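Local coordinates for putative lipoprotein (PDB 3OQQ) that is of unknown function but binds calcium ions and is probably an extracellular lipoprotein of the gut bacterium Bacteroides ovatus, at residues E203-K215 with L224-E238. Numbering follows the deposited sequence.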
loop_
_atom_site.group_PDB
_atom_site.type_symbol
_atom_site.label_atom_id
_atom_site.label_comp_id
_atom_site.label_asym_id
_atom_site.label_seq_id
_atom_site.Cartn_x
_atom_site.Cartn_y
_atom_site.Cartn_z
ATOM N N GLU A 203 -8.884 2.679 20.083
ATOM C CA GLU A 203 -8.575 3.720 21.074
ATOM C C GLU A 203 -7.881 4.916 20.404
ATOM O O GLU A 203 -7.947 6.020 20.930
ATOM C CB GLU A 203 -7.653 3.158 22.192
ATOM C CG GLU A 203 -8.277 2.091 23.090
ATOM C CD GLU A 203 -8.356 0.656 22.581
ATOM O OE1 GLU A 203 -8.040 0.414 21.393
ATOM O OE2 GLU A 203 -8.778 -0.224 23.368
ATOM N N TYR A 204 -7.229 4.691 19.242
ATOM C CA TYR A 204 -6.519 5.736 18.516
ATOM C C TYR A 204 -7.339 6.361 17.392
ATOM O O TYR A 204 -6.910 7.367 16.832
ATOM C CB TYR A 204 -5.209 5.179 17.912
ATOM C CG TYR A 204 -4.255 4.505 18.884
ATOM C CD1 TYR A 204 -4.118 4.963 20.194
ATOM C CD2 TYR A 204 -3.472 3.425 18.485
ATOM C CE1 TYR A 204 -3.223 4.368 21.076
ATOM C CE2 TYR A 204 -2.581 2.814 19.364
ATOM C CZ TYR A 204 -2.456 3.295 20.655
ATOM O OH TYR A 204 -1.571 2.703 21.515
ATOM N N VAL A 205 -8.464 5.737 17.006
ATOM C CA VAL A 205 -9.268 6.161 15.863
ATOM C C VAL A 205 -10.613 6.689 16.330
ATOM O O VAL A 205 -11.392 5.954 16.919
ATOM C CB VAL A 205 -9.430 5.002 14.840
ATOM C CG1 VAL A 205 -10.285 5.434 13.657
ATOM C CG2 VAL A 205 -8.066 4.490 14.374
ATOM N N ASP A 206 -10.887 7.949 16.019
ATOM C CA ASP A 206 -12.120 8.645 16.402
ATOM C C ASP A 206 -13.186 8.431 15.334
ATOM O O ASP A 206 -14.246 7.898 15.646
ATOM C CB ASP A 206 -11.821 10.156 16.602
ATOM C CG ASP A 206 -12.988 11.063 16.978
ATOM O OD1 ASP A 206 -14.103 10.547 17.203
ATOM O OD2 ASP A 206 -12.789 12.289 17.029
ATOM N N ARG A 207 -12.890 8.835 14.085
ATOM C CA ARG A 207 -13.811 8.779 12.949
ATOM C C ARG A 207 -13.279 7.987 11.808
ATOM O O ARG A 207 -12.069 7.984 11.536
ATOM C CB ARG A 207 -14.135 10.198 12.390
ATOM C CG ARG A 207 -14.585 11.263 13.385
ATOM C CD ARG A 207 -15.929 10.918 13.960
ATOM N NE ARG A 207 -16.355 11.826 15.019
ATOM C CZ ARG A 207 -17.428 12.607 14.946
ATOM N NH1 ARG A 207 -18.181 12.612 13.852
ATOM N NH2 ARG A 207 -17.756 13.390 15.966
ATOM N N ILE A 208 -14.219 7.398 11.056
ATOM C CA ILE A 208 -13.944 6.678 9.814
ATOM C C ILE A 208 -14.743 7.330 8.686
ATOM O O ILE A 208 -15.959 7.509 8.824
ATOM C CB ILE A 208 -14.331 5.173 9.936
ATOM C CG1 ILE A 208 -13.511 4.427 11.006
ATOM C CG2 ILE A 208 -14.290 4.448 8.572
ATOM C CD1 ILE A 208 -14.128 3.143 11.460
ATOM N N THR A 209 -14.084 7.607 7.549
ATOM C CA THR A 209 -14.760 8.015 6.322
ATOM C C THR A 209 -14.427 6.915 5.333
ATOM O O THR A 209 -13.257 6.599 5.173
ATOM C CB THR A 209 -14.404 9.424 5.875
ATOM O OG1 THR A 209 -15.008 10.340 6.784
ATOM C CG2 THR A 209 -14.890 9.730 4.447
ATOM N N ALA A 210 -15.445 6.261 4.746
ATOM C CA ALA A 210 -15.175 5.173 3.804
ATOM C C ALA A 210 -15.940 5.420 2.521
ATOM O O ALA A 210 -17.126 5.733 2.586
ATOM C CB ALA A 210 -15.549 3.830 4.421
ATOM N N SER A 211 -15.252 5.304 1.365
ATOM C CA SER A 211 -15.820 5.531 0.028
ATOM C C SER A 211 -15.457 4.456 -0.964
ATOM O O SER A 211 -14.344 3.914 -0.951
ATOM C CB SER A 211 -15.339 6.867 -0.553
ATOM O OG SER A 211 -15.398 7.940 0.372
ATOM N N LEU A 212 -16.416 4.155 -1.832
ATOM C CA LEU A 212 -16.273 3.292 -3.004
ATOM C C LEU A 212 -16.310 4.227 -4.166
ATOM O O LEU A 212 -17.207 5.077 -4.228
ATOM C CB LEU A 212 -17.381 2.251 -3.073
ATOM C CG LEU A 212 -17.210 1.077 -2.112
ATOM C CD1 LEU A 212 -18.490 0.240 -2.053
ATOM C CD2 LEU A 212 -15.976 0.243 -2.488
ATOM N N ILE A 213 -15.301 4.165 -5.025
ATOM C CA ILE A 213 -15.094 5.135 -6.110
ATOM C C ILE A 213 -14.602 4.439 -7.370
ATOM O O ILE A 213 -13.889 3.440 -7.271
ATOM C CB ILE A 213 -14.001 6.202 -5.635
ATOM C CG1 ILE A 213 -14.391 7.013 -4.397
ATOM C CG2 ILE A 213 -13.540 7.169 -6.753
ATOM C CD1 ILE A 213 -13.158 7.652 -3.727
ATOM N N LEU A 214 -14.930 5.001 -8.549
ATOM C CA LEU A 214 -14.378 4.605 -9.853
ATOM C C LEU A 214 -13.324 5.649 -10.192
ATOM O O LEU A 214 -13.645 6.838 -10.330
ATOM C CB LEU A 214 -15.448 4.456 -10.950
ATOM C CG LEU A 214 -16.426 3.281 -10.773
ATOM C CD1 LEU A 214 -17.334 3.157 -12.013
ATOM C CD2 LEU A 214 -15.670 1.933 -10.523
ATOM N N LYS A 215 -12.050 5.225 -10.189
ATOM C CA LYS A 215 -10.899 6.101 -10.387
ATOM C C LYS A 215 -10.500 6.208 -11.878
ATOM O O LYS A 215 -9.854 5.317 -12.419
ATOM C CB LYS A 215 -9.724 5.612 -9.520
ATOM C CG LYS A 215 -8.424 6.411 -9.675
ATOM C CD LYS A 215 -7.217 5.461 -9.539
ATOM C CE LYS A 215 -5.898 6.121 -9.855
ATOM N NZ LYS A 215 -4.766 5.161 -9.731
ATOM N N LEU A 224 -19.314 5.827 -5.784
ATOM C CA LEU A 224 -20.305 4.726 -5.838
ATOM C C LEU A 224 -21.078 4.588 -4.517
ATOM O O LEU A 224 -22.173 4.039 -4.501
ATOM C CB LEU A 224 -19.643 3.378 -6.173
ATOM C CG LEU A 224 -18.984 3.228 -7.552
ATOM C CD1 LEU A 224 -18.182 1.930 -7.630
ATOM C CD2 LEU A 224 -20.011 3.306 -8.679
ATOM N N ALA A 225 -20.464 5.019 -3.411
ATOM C CA ALA A 225 -20.959 4.972 -2.018
ATOM C C ALA A 225 -20.001 5.711 -1.127
ATOM O O ALA A 225 -18.808 5.766 -1.416
ATOM C CB ALA A 225 -21.109 3.538 -1.517
ATOM N N LYS A 226 -20.504 6.247 -0.022
ATOM C CA LYS A 226 -19.697 6.993 0.938
ATOM C C LYS A 226 -20.449 7.134 2.214
ATOM O O LYS A 226 -21.668 7.315 2.194
ATOM C CB LYS A 226 -19.335 8.391 0.386
ATOM C CG LYS A 226 -18.438 9.254 1.266
ATOM C CD LYS A 226 -18.128 10.568 0.555
ATOM C CE LYS A 226 -16.827 11.170 1.003
ATOM N NZ LYS A 226 -16.393 12.280 0.117
ATOM N N GLU A 227 -19.718 7.003 3.323
ATOM C CA GLU A 227 -20.162 7.260 4.685
ATOM C C GLU A 227 -19.085 8.128 5.289
ATOM O O GLU A 227 -17.920 7.728 5.293
ATOM C CB GLU A 227 -20.404 5.976 5.497
ATOM C CG GLU A 227 -21.113 6.259 6.815
ATOM C CD GLU A 227 -21.641 5.047 7.550
ATOM O OE1 GLU A 227 -22.047 4.061 6.889
ATOM O OE2 GLU A 227 -21.712 5.110 8.796
ATOM N N GLU A 228 -19.464 9.293 5.799
ATOM C CA GLU A 228 -18.513 10.281 6.320
ATOM C C GLU A 228 -18.480 10.417 7.837
ATOM O O GLU A 228 -19.528 10.451 8.489
ATOM C CB GLU A 228 -18.837 11.664 5.748
ATOM C CG GLU A 228 -18.475 11.818 4.292
ATOM C CD GLU A 228 -18.456 13.266 3.857
ATOM O OE1 GLU A 228 -17.426 13.941 4.085
ATOM O OE2 GLU A 228 -19.485 13.735 3.322
ATOM N N LEU A 229 -17.253 10.564 8.378
ATOM C CA LEU A 229 -16.944 10.866 9.788
ATOM C C LEU A 229 -17.759 10.034 10.800
ATOM O O LEU A 229 -18.295 10.561 11.778
ATOM C CB LEU A 229 -17.182 12.386 10.025
ATOM C CG LEU A 229 -16.496 13.353 9.054
ATOM C CD1 LEU A 229 -17.035 14.748 9.212
ATOM C CD2 LEU A 229 -15.009 13.370 9.250
ATOM N N SER A 230 -17.834 8.719 10.562
ATOM C CA SER A 230 -18.594 7.820 11.412
ATOM C C SER A 230 -17.845 7.500 12.698
ATOM O O SER A 230 -16.628 7.319 12.684
ATOM C CB SER A 230 -18.890 6.534 10.654
ATOM O OG SER A 230 -19.616 5.650 11.487
ATOM N N THR A 231 -18.585 7.380 13.802
ATOM C CA THR A 231 -18.048 7.020 15.121
ATOM C C THR A 231 -18.228 5.531 15.383
ATOM O O THR A 231 -17.859 5.054 16.454
ATOM C CB THR A 231 -18.742 7.831 16.232
ATOM O OG1 THR A 231 -20.163 7.620 16.159
ATOM C CG2 THR A 231 -18.384 9.307 16.185
ATOM N N LYS A 232 -18.820 4.806 14.422
ATOM C CA LYS A 232 -19.069 3.360 14.498
ATOM C C LYS A 232 -17.764 2.554 14.560
ATOM O O LYS A 232 -16.763 2.960 13.953
ATOM C CB LYS A 232 -19.854 2.880 13.257
ATOM C CG LYS A 232 -21.294 3.380 13.153
ATOM C CD LYS A 232 -21.840 3.021 11.778
ATOM C CE LYS A 232 -23.216 3.576 11.529
ATOM N NZ LYS A 232 -23.716 3.185 10.184
ATOM N N ASN A 233 -17.817 1.380 15.216
ATOM C CA ASN A 233 -16.726 0.399 15.250
ATOM C C ASN A 233 -16.561 -0.230 13.858
ATOM O O ASN A 233 -15.444 -0.410 13.366
ATOM C CB ASN A 233 -17.029 -0.683 16.293
ATOM C CG ASN A 233 -16.810 -0.224 17.718
ATOM O OD1 ASN A 233 -16.422 0.921 17.977
ATOM N ND2 ASN A 233 -16.990 -1.132 18.671
ATOM N N ILE A 234 -17.700 -0.529 13.216
ATOM C CA ILE A 234 -17.746 -1.104 11.880
ATOM C C ILE A 234 -18.541 -0.174 10.971
ATOM O O ILE A 234 -19.707 0.118 11.218
ATOM C CB ILE A 234 -18.338 -2.551 11.876
ATOM C CG1 ILE A 234 -17.559 -3.501 12.831
ATOM C CG2 ILE A 234 -18.383 -3.107 10.438
ATOM C CD1 ILE A 234 -18.380 -4.748 13.297
ATOM N N VAL A 235 -17.892 0.272 9.916
ATOM C CA VAL A 235 -18.451 1.104 8.873
ATOM C C VAL A 235 -18.473 0.221 7.644
ATOM O O VAL A 235 -17.438 -0.300 7.245
ATOM C CB VAL A 235 -17.600 2.408 8.687
ATOM C CG1 VAL A 235 -18.064 3.214 7.483
ATOM C CG2 VAL A 235 -17.643 3.261 9.946
ATOM N N LYS A 236 -19.660 -0.013 7.097
ATOM C CA LYS A 236 -19.826 -0.805 5.888
ATOM C C LYS A 236 -20.482 0.081 4.837
ATOM O O LYS A 236 -21.545 0.626 5.106
ATOM C CB LYS A 236 -20.662 -2.065 6.185
ATOM C CG LYS A 236 -20.886 -2.992 4.989
ATOM C CD LYS A 236 -21.360 -4.355 5.467
ATOM C CE LYS A 236 -22.475 -4.916 4.628
ATOM N NZ LYS A 236 -23.792 -4.294 4.949
ATOM N N VAL A 237 -19.818 0.290 3.680
ATOM C CA VAL A 237 -20.416 1.063 2.586
ATOM C C VAL A 237 -20.465 0.137 1.352
ATOM O O VAL A 237 -19.551 -0.666 1.126
ATOM C CB VAL A 237 -19.805 2.470 2.291
ATOM C CG1 VAL A 237 -19.868 3.367 3.519
ATOM C CG2 VAL A 237 -18.401 2.405 1.744
ATOM N N GLU A 238 -21.578 0.173 0.637
ATOM C CA GLU A 238 -21.735 -0.718 -0.501
ATOM C C GLU A 238 -22.583 -0.121 -1.623
ATOM O O GLU A 238 -23.499 0.682 -1.391
ATOM C CB GLU A 238 -22.362 -2.062 -0.058
ATOM C CG GLU A 238 -23.673 -1.932 0.703
ATOM C CD GLU A 238 -24.416 -3.212 1.022
ATOM O OE1 GLU A 238 -23.837 -4.078 1.708
ATOM O OE2 GLU A 238 -25.608 -3.318 0.652
HETATM O O HOH W 1 -15.192 10.354 -1.860
#
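Thr209 and Leu229 meet where the antiparallel hairpin of strands 205-215 and 221-230 shifts register. Both Leu229 and Ser230 face Ile208 here, a G1 bulge, with Leu229 in a left-handed backbone conformation (phi 45°). Its amide is taken by Thr209 OG1, 2.8 Å from Leu229 N and almost straight; chi1 of -71° sets that hydroxyl beside its own backbone N and turns CG2 toward Glu227 O. Arg207 grips the other end of Leu229: its chain bends at chi2, bringing NH1 to 2.9 Å from Leu229 O. Thr231 CG2 lies over one guanidinium face, offset toward its rim, 3.4 Å from Arg207 NE, while the Asp206 carboxylate meets the edge in a salt bridge whose NE to OD1 hydrogen bond is weak. Farther along the same face, the extended Lys226 chain passes over Ser211, with CG 3.4 Å from Ser211 OG, and a water joins that hydroxyl to Lys226 NZ. Apolar side chains of strand 205-215 cover much of the opposite face. Ile208 and Val235 lie alongside but point in opposite senses, CG2 to CG2 at 3.8 Å; Ala210 rests against Val235 and Val237, and Leu212 CG packs 4.2 Å from Val237 CG2. At a second, classic bulge Leu224 N donates to Leu212 O (2.7 Å). Strand 205-215 pairs with 221-230 and 298-307, while segment 234-238, bordering a second antiparallel sheet, runs nearly parallel (19°) over its apolar face beside strand 253-263.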